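Local coordinates for 3-oxoacyl-(acyl-carrier protein) synthase II (Thermus thermophilus, PDB 1J3N) that catalyses the condensing step of fatty acid elongation, joining an acyl chain to malonyl-acyl-carrier protein to give 3-oxoacyl-acyl-carrier protein, at residues A[172-177]-A[181-186]; A[155-160]-A[165-170]. All coordinates share one frame; numbering follows the deposited sequence.

Overall arrangement
Both contacts involve helix 163-176, and they follow one another along the chain. Contact 2 sets the loop 155-160 against the early part of the helix; contact 1 sets its last turn against strand 182-189. Their centres are about 11 Å apart, at about 10 Å (contact 2) and 17 Å (contact 1) from the centre of the chain. They meet where the strand passes the helix: Ala167 CB lies 3.4 Å from Gly186 O, and Leu168 CD2 packs 3.6 Å from Ala185 O. Both also touch the second subunit of the homodimer. In condensing enzymes of this family the nucleophilic cysteine sits at the start of this helix, so contact 2 is probably nearer the active site.

Contact 1. Residues A[172-177]-A[181-186]; sequences LRMIQL and DLVLAG
Met174 is the first residue of 172-177 to reach strand 182-186. CG anti to the backbone N (chi1 -158°) and an extended chi2 carry SD to 3.9 Å from Val183 CG2, the two side chains crossing at about a right angle; the bend at chi3 then turns CE. One residue back, Arg173 makes no contact with the strand but reaches along the helix, its NH1 donating to Gln176 OE1 at 2.8 Å, in the carbonyl plane and on a lone pair, while its NH2 is salt-bridged to Glu179 of the second subunit. Ile175 meets the same valine methyl as Met174: CG1 is 3.9 Å from Val183 CG2, and the two side chains lie alongside, pointing opposite ways. The far end of Ile175 continues to the start of the strand, where CD1 lies 4.0 Å from Asp181 O. Cutting Ile175 back to an alanine would take CG1 and CD1 away from Val183 CG2 and Asp181 O and is likely to leave a gap beside Leu238 and Val4. Asp181 forms salt bridges with Arg2 (OD1) and Arg97 (OD2). Helix and strand run antiparallel (173°) with their axes 8.6 Å apart, a helix-turn-strand unit of the thiolase fold.

Contact 2. Residues A[155-160]-A[165-170]; sequences STVVTA and ADALGS
The carboxylate of Asp166 is the flat side-chain group of this contact, and Thr159 meets it at OD2. Thr159 OG1 donates to the anti lone pair of that oxygen over 3.3 Å, a fairly long bond, and Thr159 CG2 lies equally close to OD2, so hydroxyl and methyl both touch one oxygen. The two side chains cross at about a right angle. OD2 also accepts from Ser155 OG of the second subunit, while OD1 is salt-bridged to Arg260 of the same chain; a buried acid is thus held from the loop, from the dimer mate and from an arginine. The peptide carbonyl of Asp166 is gripped twice: Ser170 N at 2.8 Å and Ser170 OG at 2.7 Å reach Asp166 O from opposite faces of its plane, the hydroxyl standing 36° out of that plane. A serine hydroxyl bonded back to the carbonyl four residues earlier is a familiar feature of helices. In condensing enzymes of the thiolase fold the helix at this place carries the nucleophilic cysteine at its N-terminal end, so the loop 155-160 probably leads into the active site. Next to the polar pair, Val157 makes the apolar part of the contact. It has CG1 beside its backbone N (chi1 -64°), which leaves CG2 facing the helix, 3.6 Å from both Ala167 CB and Ala167 N; Val157 CG1 comes no nearer than 4.4 Å to Ser170 OG. On the loop's other side, Val158 packs on Val158 of the second subunit, and the backbones of Thr156 and Val158 hydrogen-bond to that subunit.

Contact 1. Residues A[172-177]-A[181-186]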
loop_
_atom_site.group_PDB
_atom_site.type_symbol
_atom_site.label_atom_id
_atom_site.label_comp_id
_atom_site.label_asym_id
_atom_site.label_seq_id
_atom_site.Cartn_x
_atom_site.Cartn_y
_atom_site.Cartn_z
ATOM N N LEU A 172 -11.779 -5.117 -5.989
ATOM C CA LEU A 172 -13.228 -5.194 -6.137
ATOM C C LEU A 172 -13.721 -3.824 -6.577
ATOM O O LEU A 172 -14.482 -3.705 -7.537
ATOM C CB LEU A 172 -13.891 -5.554 -4.802
ATOM C CG LEU A 172 -15.413 -5.369 -4.709
ATOM C CD1 LEU A 172 -16.131 -6.385 -5.599
ATOM C CD2 LEU A 172 -15.856 -5.540 -3.262
ATOM N N ARG A 173 -13.270 -2.789 -5.873
ATOM C CA ARG A 173 -13.673 -1.412 -6.167
ATOM C C ARG A 173 -13.251 -0.978 -7.558
ATOM O O ARG A 173 -14.009 -0.348 -8.277
ATOM C CB ARG A 173 -13.078 -0.452 -5.136
ATOM C CG ARG A 173 -13.576 -0.682 -3.727
ATOM C CD ARG A 173 -15.103 -0.709 -3.649
ATOM N NE ARG A 173 -15.553 -0.731 -2.259
ATOM C CZ ARG A 173 -16.653 -1.341 -1.830
ATOM N NH1 ARG A 173 -17.435 -1.995 -2.682
ATOM N NH2 ARG A 173 -16.973 -1.300 -0.542
ATOM N N MET A 174 -12.016 -1.318 -7.908
ATOM C CA MET A 174 -11.432 -1.010 -9.198
ATOM C C MET A 174 -12.319 -1.525 -10.339
ATOM O O MET A 174 -12.518 -0.840 -11.347
ATOM C CB MET A 174 -10.054 -1.664 -9.255
ATOM C CG MET A 174 -9.067 -1.096 -10.242
ATOM S SD MET A 174 -7.508 -2.024 -10.035
ATOM C CE MET A 174 -6.760 -1.158 -8.691
ATOM N N ILE A 175 -12.842 -2.740 -10.199
ATOM C CA ILE A 175 -13.704 -3.289 -11.245
ATOM C C ILE A 175 -15.110 -2.675 -11.166
ATOM O O ILE A 175 -15.690 -2.320 -12.186
ATOM C CB ILE A 175 -13.795 -4.847 -11.156
ATOM C CG1 ILE A 175 -12.391 -5.462 -11.309
ATOM C CG2 ILE A 175 -14.704 -5.378 -12.257
ATOM C CD1 ILE A 175 -12.346 -6.974 -11.159
ATOM N N GLN A 176 -15.656 -2.540 -9.957
ATOM C CA GLN A 176 -16.991 -1.949 -9.794
ATOM C C GLN A 176 -17.039 -0.527 -10.354
ATOM O O GLN A 176 -18.052 -0.100 -10.907
ATOM C CB GLN A 176 -17.392 -1.891 -8.318
ATOM C CG GLN A 176 -17.531 -3.227 -7.612
ATOM C CD GLN A 176 -17.952 -3.057 -6.162
ATOM O OE1 GLN A 176 -17.351 -2.278 -5.421
ATOM N NE2 GLN A 176 -18.987 -3.787 -5.749
ATOM N N LEU A 177 -15.936 0.200 -10.193
ATOM C CA LEU A 177 -15.818 1.580 -10.655
ATOM C C LEU A 177 -15.522 1.693 -12.156
ATOM O O LEU A 177 -15.519 2.791 -12.710
ATOM C CB LEU A 177 -14.715 2.299 -9.860
ATOM C CG LEU A 177 -14.917 2.538 -8.357
ATOM C CD1 LEU A 177 -13.568 2.708 -7.671
ATOM C CD2 LEU A 177 -15.788 3.766 -8.142
ATOM N N ASP A 181 -11.509 -4.493 -15.974
ATOM C CA ASP A 181 -12.499 -5.551 -16.131
ATOM C C ASP A 181 -12.032 -6.835 -15.471
ATOM O O ASP A 181 -12.839 -7.677 -15.087
ATOM C CB ASP A 181 -12.782 -5.787 -17.611
ATOM C CG ASP A 181 -13.260 -4.536 -18.290
ATOM O OD1 ASP A 181 -14.108 -3.855 -17.678
ATOM O OD2 ASP A 181 -12.795 -4.234 -19.412
ATOM N N LEU A 182 -10.720 -6.972 -15.338
ATOM C CA LEU A 182 -10.141 -8.147 -14.708
ATOM C C LEU A 182 -8.932 -7.678 -13.906
ATOM O O LEU A 182 -8.196 -6.797 -14.345
ATOM C CB LEU A 182 -9.731 -9.158 -15.786
ATOM C CG LEU A 182 -9.456 -10.603 -15.361
ATOM C CD1 LEU A 182 -9.469 -11.518 -16.571
ATOM C CD2 LEU A 182 -8.119 -10.672 -14.632
ATOM N N VAL A 183 -8.733 -8.253 -12.722
ATOM C CA VAL A 183 -7.601 -7.871 -11.889
ATOM C C VAL A 183 -6.978 -9.058 -11.152
ATOM O O VAL A 183 -7.688 -9.901 -10.604
ATOM C CB VAL A 183 -8.011 -6.806 -10.826
ATOM C CG1 VAL A 183 -6.827 -6.525 -9.890
ATOM C CG2 VAL A 183 -8.462 -5.509 -11.512
ATOM N N LEU A 184 -5.651 -9.137 -11.160
ATOM C CA LEU A 184 -4.971 -10.198 -10.421
ATOM C C LEU A 184 -4.663 -9.516 -9.088
ATOM O O LEU A 184 -3.887 -8.566 -9.038
ATOM C CB LEU A 184 -3.675 -10.630 -11.121
ATOM C CG LEU A 184 -3.723 -11.279 -12.512
ATOM C CD1 LEU A 184 -2.313 -11.687 -12.909
ATOM C CD2 LEU A 184 -4.636 -12.494 -12.515
ATOM N N ALA A 185 -5.296 -9.985 -8.017
ATOM C CA ALA A 185 -5.120 -9.377 -6.703
ATOM C C ALA A 185 -4.850 -10.390 -5.603
ATOM O O ALA A 185 -5.275 -11.543 -5.682
ATOM C CB ALA A 185 -6.369 -8.564 -6.342
ATOM N N GLY A 186 -4.169 -9.942 -4.555
ATOM C CA GLY A 186 -3.882 -10.835 -3.452
ATOM C C GLY A 186 -2.744 -10.335 -2.602
ATOM O O GLY A 186 -2.561 -9.128 -2.448
#

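Contact 2. Residues A[155-160]-A[165-170]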
loop_
_atom_site.group_PDB
_atom_site.type_symbol
_atom_site.label_atom_id
_atom_site.label_comp_id
_atom_site.label_asym_id
_atom_site.label_seq_id
_atom_site.Cartn_x
_atom_site.Cartn_y
_atom_site.Cartn_z
ATOM N N SER A 155 -1.468 -1.127 -8.535
ATOM C CA SER A 155 -1.259 -0.578 -7.200
ATOM C C SER A 155 -0.828 -1.604 -6.162
ATOM O O SER A 155 -0.823 -2.813 -6.413
ATOM C CB SER A 155 -2.521 0.149 -6.721
ATOM O OG SER A 155 -2.208 1.029 -5.646
ATOM N N THR A 156 -0.463 -1.099 -4.986
ATOM C CA THR A 156 0.010 -1.932 -3.895
ATOM C C THR A 156 -0.408 -1.396 -2.533
ATOM O O THR A 156 -0.191 -0.229 -2.230
ATOM C CB THR A 156 1.559 -2.012 -3.906
ATOM O OG1 THR A 156 2.010 -2.601 -5.135
ATOM C CG2 THR A 156 2.056 -2.831 -2.724
ATOM N N VAL A 157 -1.005 -2.254 -1.711
ATOM C CA VAL A 157 -1.405 -1.866 -0.364
ATOM C C VAL A 157 -0.544 -2.651 0.628
ATOM O O VAL A 157 -0.189 -3.811 0.387
ATOM C CB VAL A 157 -2.902 -2.172 -0.091
ATOM C CG1 VAL A 157 -3.787 -1.337 -1.009
ATOM C CG2 VAL A 157 -3.176 -3.653 -0.294
ATOM N N VAL A 158 -0.188 -1.992 1.723
ATOM C CA VAL A 158 0.621 -2.580 2.775
ATOM C C VAL A 158 -0.073 -2.256 4.090
ATOM O O VAL A 158 0.038 -1.141 4.599
ATOM C CB VAL A 158 2.055 -1.978 2.789
ATOM C CG1 VAL A 158 2.868 -2.567 3.946
ATOM C CG2 VAL A 158 2.752 -2.271 1.454
ATOM N N THR A 159 -0.819 -3.224 4.611
ATOM C CA THR A 159 -1.528 -3.053 5.865
ATOM C C THR A 159 -1.352 -4.282 6.754
ATOM O O THR A 159 -2.303 -4.807 7.339
ATOM C CB THR A 159 -3.030 -2.769 5.620
ATOM O OG1 THR A 159 -3.562 -3.716 4.687
ATOM C CG2 THR A 159 -3.216 -1.356 5.066
ATOM N N ALA A 160 -0.107 -4.733 6.844
ATOM C CA ALA A 160 0.230 -5.886 7.656
ATOM C C ALA A 160 -0.718 -7.065 7.409
ATOM O O ALA A 160 -0.898 -7.509 6.275
ATOM C CB ALA A 160 0.224 -5.488 9.135
ATOM N N ALA A 165 -6.697 -8.943 2.209
ATOM C CA ALA A 165 -8.112 -8.628 2.073
ATOM C C ALA A 165 -8.323 -7.197 1.556
ATOM O O ALA A 165 -9.226 -6.935 0.763
ATOM C CB ALA A 165 -8.809 -8.819 3.409
ATOM N N ASP A 166 -7.485 -6.284 2.032
ATOM C CA ASP A 166 -7.520 -4.879 1.644
ATOM C C ASP A 166 -7.245 -4.817 0.130
ATOM O O ASP A 166 -7.917 -4.093 -0.615
ATOM C CB ASP A 166 -6.422 -4.129 2.419
ATOM C CG ASP A 166 -6.711 -2.643 2.591
ATOM O OD1 ASP A 166 -7.543 -2.079 1.848
ATOM O OD2 ASP A 166 -6.075 -2.030 3.476
ATOM N N ALA A 167 -6.255 -5.586 -0.319
ATOM C CA ALA A 167 -5.895 -5.613 -1.736
ATOM C C ALA A 167 -7.036 -6.166 -2.596
ATOM O O ALA A 167 -7.343 -5.627 -3.654
ATOM C CB ALA A 167 -4.628 -6.451 -1.940
ATOM N N LEU A 168 -7.655 -7.251 -2.137
ATOM C CA LEU A 168 -8.760 -7.866 -2.864
ATOM C C LEU A 168 -9.970 -6.936 -2.902
ATOM O O LEU A 168 -10.600 -6.763 -3.945
ATOM C CB LEU A 168 -9.136 -9.210 -2.217
ATOM C CG LEU A 168 -8.195 -10.363 -2.597
ATOM C CD1 LEU A 168 -8.508 -11.621 -1.792
ATOM C CD2 LEU A 168 -8.348 -10.627 -4.097
ATOM N N GLY A 169 -10.293 -6.338 -1.761
ATOM C CA GLY A 169 -11.421 -5.424 -1.708
ATOM C C GLY A 169 -11.161 -4.190 -2.553
ATOM O O GLY A 169 -12.077 -3.625 -3.143
ATOM N N SER A 170 -9.906 -3.765 -2.619
ATOM C CA SER A 170 -9.555 -2.596 -3.422
ATOM C C SER A 170 -9.650 -2.912 -4.918
ATOM O O SER A 170 -9.903 -2.021 -5.730
ATOM C CB SER A 170 -8.142 -2.115 -3.073
ATOM O OG SER A 170 -8.078 -1.659 -1.727
#